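Local coordinates for protein aldehyde dehydrogenase (Burkholderia cenocepacia, PDB 4O6R) that probably oxidises aldehydes with NAD(P)+ as cofactor, and binds AMP, at residues A[279-292]-A[440-452]. Residues are numbered along the deposited sequence; the frame is centred on the assembly and turned at random.
Sequences WAIFHNQGQACIAG and GMCWINCYKRVNP. With NO3 (nitrate ion), chain N; NO3 (nitrate ion), chain F.
With its CG swung beside the backbone N (chi1 -52°) and a single bend at chi3 (-57°), Lys448 sends its chain over one face of the Trp279 indole, whose CG lies beside the carbonyl carbon (chi1 155°), laying the ring against the lysine. The pair illustrates how a buried ammonium is accommodated. CE makes a CH-pi contact, and Lys448 NZ lies 4.9 Å from the centroid of the Trp279 six-membered ring, over its face, as a cation-pi partner. Lys448 NZ also donates to His283 ND1 (3.0 Å) in the imidazole plane, to O3 of the chain F nitrate (2.8 Å), probably a crystallisation ion, and to a water bridging Ala280 O and His283 O. At the indole edge, Trp279 NE1 donates to Tyr447 O (2.8 Å) from above the carbonyl plane. Ile290 forms the apolar half: its CD1 meets Trp443 CH2 at 3.8 Å, while the Tyr447 ring packs against Ala280 CB (3.5 Å from Tyr447 CD2) and Gly292. This buried packing of the aldehyde dehydrogenase fold, away from the AMP site, ties the end of helix 270-282 and its following loop to edge strand 441-444 and the loop after it, with helix 102-123 beside His283 and Val450, and the sheet continuing into the second subunit.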
ATOM      1  N   TRP A 279     -28.977 -12.337  17.928  1.00  8.68           N
ATOM      2  CA  TRP A 279     -28.694 -11.444  16.825  1.00  8.85           C
ATOM      3  C   TRP A 279     -28.211 -12.212  15.594  1.00  8.78           C
ATOM      4  O   TRP A 279     -28.667 -11.968  14.477  1.00  9.00           O
ATOM      5  CB  TRP A 279     -27.654 -10.397  17.268  1.00  8.95           C
ATOM      6  CG  TRP A 279     -26.833  -9.791  16.200  1.00  8.90           C
ATOM      7  CD1 TRP A 279     -25.520 -10.072  15.907  1.00  8.79           C
ATOM      8  CD2 TRP A 279     -27.235  -8.767  15.285  1.00  9.19           C
ATOM      9  NE1 TRP A 279     -25.100  -9.294  14.869  1.00  8.88           N
ATOM     10  CE2 TRP A 279     -26.133  -8.498  14.453  1.00  9.05           C
ATOM     11  CE3 TRP A 279     -28.433  -8.062  15.082  1.00  9.57           C
ATOM     12  CZ2 TRP A 279     -26.182  -7.552  13.426  1.00  9.32           C
ATOM     13  CZ3 TRP A 279     -28.491  -7.117  14.064  1.00  9.67           C
ATOM     14  CH2 TRP A 279     -27.377  -6.867  13.246  1.00  9.59           C
ATOM     15  N   ALA A 280     -27.266 -13.133  15.798  1.00  8.72           N
ATOM     16  CA  ALA A 280     -26.580 -13.747  14.688  1.00  8.61           C
ATOM     17  C   ALA A 280     -27.495 -14.574  13.805  1.00  8.89           C
ATOM     18  O   ALA A 280     -27.245 -14.670  12.586  1.00  8.82           O
ATOM     19  CB  ALA A 280     -25.424 -14.609  15.190  1.00  8.35           C
ATOM     20  N   ILE A 281     -28.519 -15.193  14.391  1.00  9.05           N
ATOM     21  CA  ILE A 281     -29.418 -16.039  13.601  1.00  9.46           C
ATOM     22  C   ILE A 281     -30.806 -15.448  13.408  1.00 10.06           C
ATOM     23  O   ILE A 281     -31.402 -15.692  12.366  1.00 11.27           O
ATOM     24  CB  ILE A 281     -29.507 -17.468  14.145  1.00  9.55           C
ATOM     25  CG1 ILE A 281     -30.255 -18.430  13.188  1.00  9.72           C
ATOM     26  CG2 ILE A 281     -30.178 -17.490  15.512  1.00  9.53           C
ATOM     27  CD1 ILE A 281     -29.679 -18.519  11.779  1.00  9.81           C
ATOM     28  N   PHE A 282     -31.320 -14.662  14.351  1.00 10.10           N
ATOM     29  CA  PHE A 282     -32.703 -14.177  14.222  1.00 10.46           C
ATOM     30  C   PHE A 282     -32.851 -12.838  13.539  1.00 10.59           C
ATOM     31  O   PHE A 282     -33.914 -12.578  12.961  1.00 11.22           O
ATOM     32  CB  PHE A 282     -33.447 -14.256  15.565  1.00 10.61           C
ATOM     33  CG  PHE A 282     -33.458 -15.654  16.134  1.00 10.64           C
ATOM     34  CD1 PHE A 282     -33.824 -16.739  15.331  1.00 10.74           C
ATOM     35  CD2 PHE A 282     -33.065 -15.907  17.425  1.00 10.75           C
ATOM     36  CE1 PHE A 282     -33.798 -18.027  15.816  1.00 10.75           C
ATOM     37  CE2 PHE A 282     -33.048 -17.193  17.911  1.00 10.80           C
ATOM     38  CZ  PHE A 282     -33.407 -18.259  17.116  1.00 10.88           C
ATOM     39  N   HIS A 283     -31.804 -12.011  13.547  1.00 10.18           N
ATOM     40  CA  HIS A 283     -31.871 -10.777  12.783  1.00 10.28           C
ATOM     41  C   HIS A 283     -32.092 -11.123  11.328  1.00 10.04           C
ATOM     42  O   HIS A 283     -31.523 -12.085  10.820  1.00  9.64           O
ATOM     43  CB  HIS A 283     -30.629  -9.907  12.923  1.00 10.31           C
ATOM     44  CG  HIS A 283     -30.566  -8.801  11.917  1.00 10.45           C
ATOM     45  ND1 HIS A 283     -29.693  -8.812  10.863  1.00 10.57           N
ATOM     46  CD2 HIS A 283     -31.316  -7.680  11.767  1.00 10.81           C
ATOM     47  CE1 HIS A 283     -29.858  -7.724  10.127  1.00 10.79           C
ATOM     48  NE2 HIS A 283     -30.856  -7.034  10.643  1.00 11.10           N
ATOM     49  N   ASN A 284     -32.946 -10.341  10.687  1.00 10.28           N
ATOM     50  CA  ASN A 284     -33.303 -10.492   9.272  1.00 10.55           C
ATOM     51  C   ASN A 284     -33.990 -11.819   9.013  1.00 10.40           C
ATOM     52  O   ASN A 284     -33.971 -12.351   7.893  1.00 10.05           O
ATOM     53  CB  ASN A 284     -32.108 -10.308   8.326  1.00 10.88           C
ATOM     54  CG  ASN A 284     -32.493  -9.534   7.078  1.00 11.51           C
ATOM     55  OD1 ASN A 284     -33.073  -8.451   7.193  1.00 12.34           O
ATOM     56  ND2 ASN A 284     -32.204 -10.080   5.881  1.00 11.50           N
ATOM     57  N   GLN A 285     -34.601 -12.353  10.068  1.00 10.25           N
ATOM     58  CA  GLN A 285     -35.297 -13.612   9.974  1.00 10.63           C
ATOM     59  C   GLN A 285     -34.348 -14.753   9.549  1.00 10.11           C
ATOM     60  O   GLN A 285     -34.746 -15.719   8.900  1.00 10.07           O
ATOM     61  CB  GLN A 285     -36.469 -13.473   9.002  1.00 11.00           C
ATOM     62  CG  GLN A 285     -37.573 -12.494   9.412  1.00 11.85           C
ATOM     63  CD  GLN A 285     -37.167 -11.030   9.513  1.00 12.18           C
ATOM     64  OE1 GLN A 285     -37.179 -10.450  10.609  1.00 12.39           O
ATOM     65  NE2 GLN A 285     -36.784 -10.421   8.376  1.00 12.52           N
ATOM     66  N   GLY A 286     -33.082 -14.635   9.907  1.00  9.99           N
ATOM     67  CA  GLY A 286     -32.088 -15.605   9.454  1.00  9.95           C
ATOM     68  C   GLY A 286     -31.734 -15.606   7.982  1.00 10.35           C
ATOM     69  O   GLY A 286     -30.972 -16.482   7.520  1.00 10.60           O
ATOM     70  N   GLN A 287     -32.208 -14.602   7.246  1.00 10.60           N
ATOM     71  CA  GLN A 287     -32.012 -14.533   5.813  1.00 11.02           C
ATOM     72  C   GLN A 287     -30.753 -13.705   5.539  1.00 11.26           C
ATOM     73  O   GLN A 287     -30.796 -12.543   5.106  1.00 11.27           O
ATOM     74  CB  GLN A 287     -33.247 -13.928   5.138  1.00 11.20           C
ATOM     75  CG  GLN A 287     -34.522 -14.709   5.391  1.00 11.22           C
ATOM     76  CD  GLN A 287     -35.793 -13.928   5.024  1.00 11.51           C
ATOM     77  OE1 GLN A 287     -36.680 -14.441   4.347  1.00 11.50           O
ATOM     78  NE2 GLN A 287     -35.865 -12.688   5.462  1.00 11.61           N
ATOM     79  N   ALA A 288     -29.626 -14.322   5.889  1.00 11.29           N
ATOM     80  CA  ALA A 288     -28.337 -13.691   5.824  1.00 11.14           C
ATOM     81  C   ALA A 288     -27.343 -14.794   5.545  1.00 11.05           C
ATOM     82  O   ALA A 288     -27.302 -15.786   6.248  1.00 10.54           O
ATOM     83  CB  ALA A 288     -28.002 -12.986   7.143  1.00 11.15           C
ATOM     84  N   CYS A 289     -26.531 -14.628   4.515  0.50 11.62           N
ATOM     85  CA  CYS A 289     -25.596 -15.678   4.177  0.50 12.18           C
ATOM     86  C   CYS A 289     -24.525 -15.832   5.268  0.50 11.38           C
ATOM     87  O   CYS A 289     -23.891 -16.879   5.344  0.50 11.46           O
ATOM     88  CB  CYS A 289     -24.986 -15.435   2.795  0.50 13.23           C
ATOM     89  SG  CYS A 289     -26.208 -15.288   1.454  0.50 15.32           S
ATOM     90  N   ILE A 290     -24.349 -14.813   6.122  1.00 10.44           N
ATOM     91  CA  ILE A 290     -23.451 -14.925   7.287  1.00 10.01           C
ATOM     92  C   ILE A 290     -24.118 -15.235   8.614  1.00  9.48           C
ATOM     93  O   ILE A 290     -23.491 -15.086   9.680  1.00  9.48           O
ATOM     94  CB  ILE A 290     -22.614 -13.636   7.482  1.00 10.01           C
ATOM     95  CG1 ILE A 290     -23.503 -12.386   7.494  1.00 10.23           C
ATOM     96  CG2 ILE A 290     -21.556 -13.596   6.393  1.00 10.15           C
ATOM     97  CD1 ILE A 290     -22.784 -11.121   7.991  1.00 10.63           C
ATOM     98  N   ALA A 291     -25.375 -15.666   8.560  1.00  9.14           N
ATOM     99  CA  ALA A 291     -26.103 -15.994   9.784  1.00  8.91           C
ATOM    100  C   ALA A 291     -25.344 -17.007  10.596  1.00  8.69           C
ATOM    101  O   ALA A 291     -24.763 -17.922  10.038  1.00  8.76           O
ATOM    102  CB  ALA A 291     -27.458 -16.551   9.449  1.00  9.02           C
ATOM    103  N   GLY A 292     -25.379 -16.855  11.924  1.00  8.45           N
ATOM    104  CA  GLY A 292     -24.818 -17.835  12.836  1.00  8.28           C
ATOM    105  C   GLY A 292     -25.736 -19.045  12.946  1.00  8.21           C
ATOM    106  O   GLY A 292     -26.379 -19.249  13.989  1.00  8.05           O
ATOM    107  N   GLY A 440     -13.861 -16.573   5.344  1.00 11.31           N
ATOM    108  CA  GLY A 440     -13.314 -15.271   4.956  1.00 10.81           C
ATOM    109  C   GLY A 440     -13.344 -14.248   6.083  1.00 10.04           C
ATOM    110  O   GLY A 440     -12.648 -13.242   6.024  1.00 10.51           O
ATOM    111  N   MET A 441     -14.173 -14.515   7.093  1.00  9.41           N
ATOM    112  CA  MET A 441     -14.417 -13.595   8.191  0.50  9.06           C
ATOM    113  C   MET A 441     -14.613 -14.370   9.493  1.00  8.76           C
ATOM    114  O   MET A 441     -15.289 -15.396   9.502  1.00  8.71           O
ATOM    115  CB  MET A 441     -15.661 -12.770   7.885  0.50  9.07           C
ATOM    116  CG  MET A 441     -15.567 -11.991   6.581  0.50  9.39           C
ATOM    117  SD  MET A 441     -17.160 -11.344   6.075  0.50  9.40           S
ATOM    118  CE  MET A 441     -17.915 -12.820   5.418  0.50  9.36           C
ATOM    119  N   CYS A 442     -14.020 -13.865  10.570  1.00  8.17           N
ATOM    120  CA  CYS A 442     -14.163 -14.478  11.887  1.00  7.91           C
ATOM    121  C   CYS A 442     -14.384 -13.382  12.926  1.00  7.42           C
ATOM    122  O   CYS A 442     -13.566 -12.485  13.066  1.00  7.34           O
ATOM    123  CB  CYS A 442     -12.932 -15.307  12.254  1.00  8.23           C
ATOM    124  SG  CYS A 442     -13.154 -16.189  13.810  1.00  8.69           S
ATOM    125  N   TRP A 443     -15.497 -13.468  13.642  1.00  7.03           N
ATOM    126  CA  TRP A 443     -15.889 -12.489  14.643  1.00  6.84           C
ATOM    127  C   TRP A 443     -15.662 -13.067  16.015  1.00  6.67           C
ATOM    128  O   TRP A 443     -16.187 -14.148  16.337  1.00  6.55           O
ATOM    129  CB  TRP A 443     -17.389 -12.111  14.474  1.00  6.88           C
ATOM    130  CG  TRP A 443     -17.696 -11.434  13.171  1.00  6.92           C
ATOM    131  CD1 TRP A 443     -17.323 -10.170  12.813  1.00  7.14           C
ATOM    132  CD2 TRP A 443     -18.382 -11.984  12.027  1.00  6.87           C
ATOM    133  NE1 TRP A 443     -17.747  -9.899  11.537  1.00  7.18           N
ATOM    134  CE2 TRP A 443     -18.394 -10.986  11.032  1.00  7.06           C
ATOM    135  CE3 TRP A 443     -19.008 -13.201  11.760  1.00  6.84           C
ATOM    136  CZ2 TRP A 443     -18.994 -11.172   9.782  1.00  7.09           C
ATOM    137  CZ3 TRP A 443     -19.592 -13.393  10.522  1.00  6.90           C
ATOM    138  CH2 TRP A 443     -19.579 -12.375   9.549  1.00  7.01           C
ATOM    139  N   ILE A 444     -14.892 -12.347  16.837  1.00  8.27           N
ATOM    140  CA  ILE A 444     -14.575 -12.790  18.193  1.00  8.43           C
ATOM    141  C   ILE A 444     -15.305 -11.896  19.187  1.00  8.39           C
ATOM    142  O   ILE A 444     -15.091 -10.679  19.199  1.00  8.11           O
ATOM    143  CB  ILE A 444     -13.076 -12.771  18.486  1.00  8.49           C
ATOM    144  CG1 ILE A 444     -12.353 -13.646  17.473  1.00  8.45           C
ATOM    145  CG2 ILE A 444     -12.828 -13.275  19.900  1.00  8.92           C
ATOM    146  CD1 ILE A 444     -10.867 -13.374  17.365  1.00  8.52           C
ATOM    147  N   ASN A 445     -16.146 -12.520  20.011  1.00  8.53           N
ATOM    148  CA  ASN A 445     -16.985 -11.817  20.987  1.00  8.71           C
ATOM    149  C   ASN A 445     -17.961 -10.807  20.368  1.00  8.67           C
ATOM    150  O   ASN A 445     -18.336  -9.789  20.987  1.00  8.86           O
ATOM    151  CB  ASN A 445     -16.112 -11.220  22.105  1.00  8.87           C
ATOM    152  CG  ASN A 445     -15.531 -12.303  23.018  1.00  9.16           C
ATOM    153  OD1 ASN A 445     -16.038 -13.425  23.085  1.00  9.19           O
ATOM    154  ND2 ASN A 445     -14.444 -11.977  23.707  1.00  9.33           N
ATOM    155  N   CYS A 446     -18.385 -11.121  19.145  1.00  8.56           N
ATOM    156  CA  CYS A 446     -19.334 -10.319  18.373  1.00  8.55           C
ATOM    157  C   CYS A 446     -19.737 -11.215  17.212  1.00  8.49           C
ATOM    158  O   CYS A 446     -19.247 -12.335  17.088  1.00  8.45           O
ATOM    159  CB  CYS A 446     -18.719  -9.001  17.899  1.00  8.40           C
ATOM    160  SG  CYS A 446     -17.231  -9.134  16.851  1.00  8.26           S
ATOM    161  N   TYR A 447     -20.667 -10.760  16.399  1.00  8.58           N
ATOM    162  CA  TYR A 447     -21.047 -11.505  15.197  1.00  8.53           C
ATOM    163  C   TYR A 447     -21.655 -10.565  14.174  1.00  8.70           C
ATOM    164  O   TYR A 447     -22.297  -9.584  14.522  1.00  8.64           O
ATOM    165  CB  TYR A 447     -22.013 -12.650  15.511  1.00  8.63           C
ATOM    166  CG  TYR A 447     -21.748 -13.913  14.706  1.00  8.56           C
ATOM    167  CD1 TYR A 447     -20.837 -14.866  15.146  1.00  8.61           C
ATOM    168  CD2 TYR A 447     -22.425 -14.162  13.525  1.00  8.49           C
ATOM    169  CE1 TYR A 447     -20.597 -16.037  14.417  1.00  8.59           C
ATOM    170  CE2 TYR A 447     -22.207 -15.322  12.789  1.00  8.47           C
ATOM    171  CZ  TYR A 447     -21.288 -16.252  13.224  1.00  8.58           C
ATOM    172  OH  TYR A 447     -21.112 -17.397  12.501  1.00  8.55           O
ATOM    173  N   LYS A 448     -21.461 -10.896  12.906  1.00  8.92           N
ATOM    174  CA  LYS A 448     -21.981 -10.117  11.791  1.00  9.29           C
ATOM    175  C   LYS A 448     -21.574  -8.642  11.840  1.00  9.51           C
ATOM    176  O   LYS A 448     -22.386  -7.762  11.560  1.00  9.75           O
ATOM    177  CB  LYS A 448     -23.505 -10.224  11.671  1.00  9.72           C
ATOM    178  CG  LYS A 448     -24.051 -11.620  11.642  1.00 10.15           C
ATOM    179  CD  LYS A 448     -25.377 -11.760  10.896  1.00 10.49           C
ATOM    180  CE  LYS A 448     -26.481 -10.878  11.445  1.00 10.87           C
ATOM    181  NZ  LYS A 448     -27.569 -10.815  10.413  1.00 11.17           N
ATOM    182  N   ARG A 449     -20.343  -8.346  12.245  1.00  9.53           N
ATOM    183  CA  ARG A 449     -19.874  -6.992  12.109  1.00  9.82           C
ATOM    184  C   ARG A 449     -19.442  -6.793  10.656  1.00  9.34           C
ATOM    185  O   ARG A 449     -18.606  -7.532  10.149  1.00  8.81           O
ATOM    186  CB  ARG A 449     -18.715  -6.656  13.049  1.00 10.20           C
ATOM    187  CG  ARG A 449     -18.970  -6.989  14.522  1.00 10.85           C
ATOM    188  CD  ARG A 449     -20.173  -6.237  15.049  1.00 11.51           C
ATOM    189  NE  ARG A 449     -19.999  -4.804  14.971  1.00 12.09           N
ATOM    190  CZ  ARG A 449     -20.807  -3.914  15.556  1.00 13.31           C
ATOM    191  NH1 ARG A 449     -21.869  -4.312  16.245  1.00 14.04           N
ATOM    192  NH2 ARG A 449     -20.557  -2.607  15.447  1.00 13.51           N
ATOM    193  N   VAL A 450     -20.052  -5.786  10.042  1.00  9.48           N
ATOM    194  CA  VAL A 450     -19.742  -5.409   8.655  0.60  9.41           C
ATOM    195  C   VAL A 450     -19.431  -3.914   8.602  1.00  9.54           C
ATOM    196  O   VAL A 450     -20.078  -3.083   9.279  1.00 10.24           O
ATOM    197  CB  VAL A 450     -20.853  -5.828   7.662  0.60  9.48           C
ATOM    198  CG1 VAL A 450     -21.000  -7.335   7.619  0.60  9.49           C
ATOM    199  CG2 VAL A 450     -22.183  -5.201   8.018  0.60  9.78           C
ATOM    200  N   ASN A 451     -18.401  -3.565   7.828  1.00  9.13           N
ATOM    201  CA  ASN A 451     -17.958  -2.195   7.676  1.00  8.89           C
ATOM    202  C   ASN A 451     -17.545  -2.047   6.225  1.00  8.59           C
ATOM    203  O   ASN A 451     -16.960  -2.990   5.639  1.00  8.48           O
ATOM    204  CB  ASN A 451     -16.801  -1.896   8.642  1.00  8.99           C
ATOM    205  CG  ASN A 451     -16.175  -0.548   8.429  1.00  9.23           C
ATOM    206  OD1 ASN A 451     -15.402  -0.350   7.508  1.00  9.34           O
ATOM    207  ND2 ASN A 451     -16.468   0.386   9.305  1.00  9.80           N
ATOM    208  N   PRO A 452     -17.809  -0.874   5.620  1.00  8.40           N
ATOM    209  CA  PRO A 452     -17.522  -0.789   4.181  1.00  8.12           C
ATOM    210  C   PRO A 452     -16.058  -0.745   3.781  1.00  7.92           C
ATOM    211  O   PRO A 452     -15.758  -0.791   2.603  1.00  7.72           O
ATOM    212  CB  PRO A 452     -18.231   0.497   3.747  1.00  8.46           C
ATOM    213  CG  PRO A 452     -18.441   1.272   4.952  1.00  8.71           C
ATOM    214  CD  PRO A 452     -18.584   0.279   6.093  1.00  8.70           C
TER
HETATM  215  N   NO3 N 501     -18.103  -2.407  13.094  1.00 26.47           N
HETATM  216  O1  NO3 N 501     -17.797  -2.804  14.208  1.00 29.13           O
HETATM  217  O2  NO3 N 501     -17.405  -1.332  12.539  1.00 23.90           O
HETATM  218  O3  NO3 N 501     -19.140  -3.054  12.418  1.00 24.93           O
HETATM  219  N   NO3 F 502     -26.027  -8.848   8.019  1.00 21.98           N
HETATM  220  O1  NO3 F 502     -25.334  -8.287   7.165  1.00 24.70           O
HETATM  221  O2  NO3 F 502     -26.605  -8.141   9.060  1.00 19.95           O
HETATM  222  O3  NO3 F 502     -26.272 -10.215   7.956  1.00 22.12           O
HETATM  223  O   HOH W   1     -29.034 -13.414  10.647  1.00  9.86           O
HETATM  224  O   HOH W   2     -21.211 -16.534   9.688  1.00  9.30           O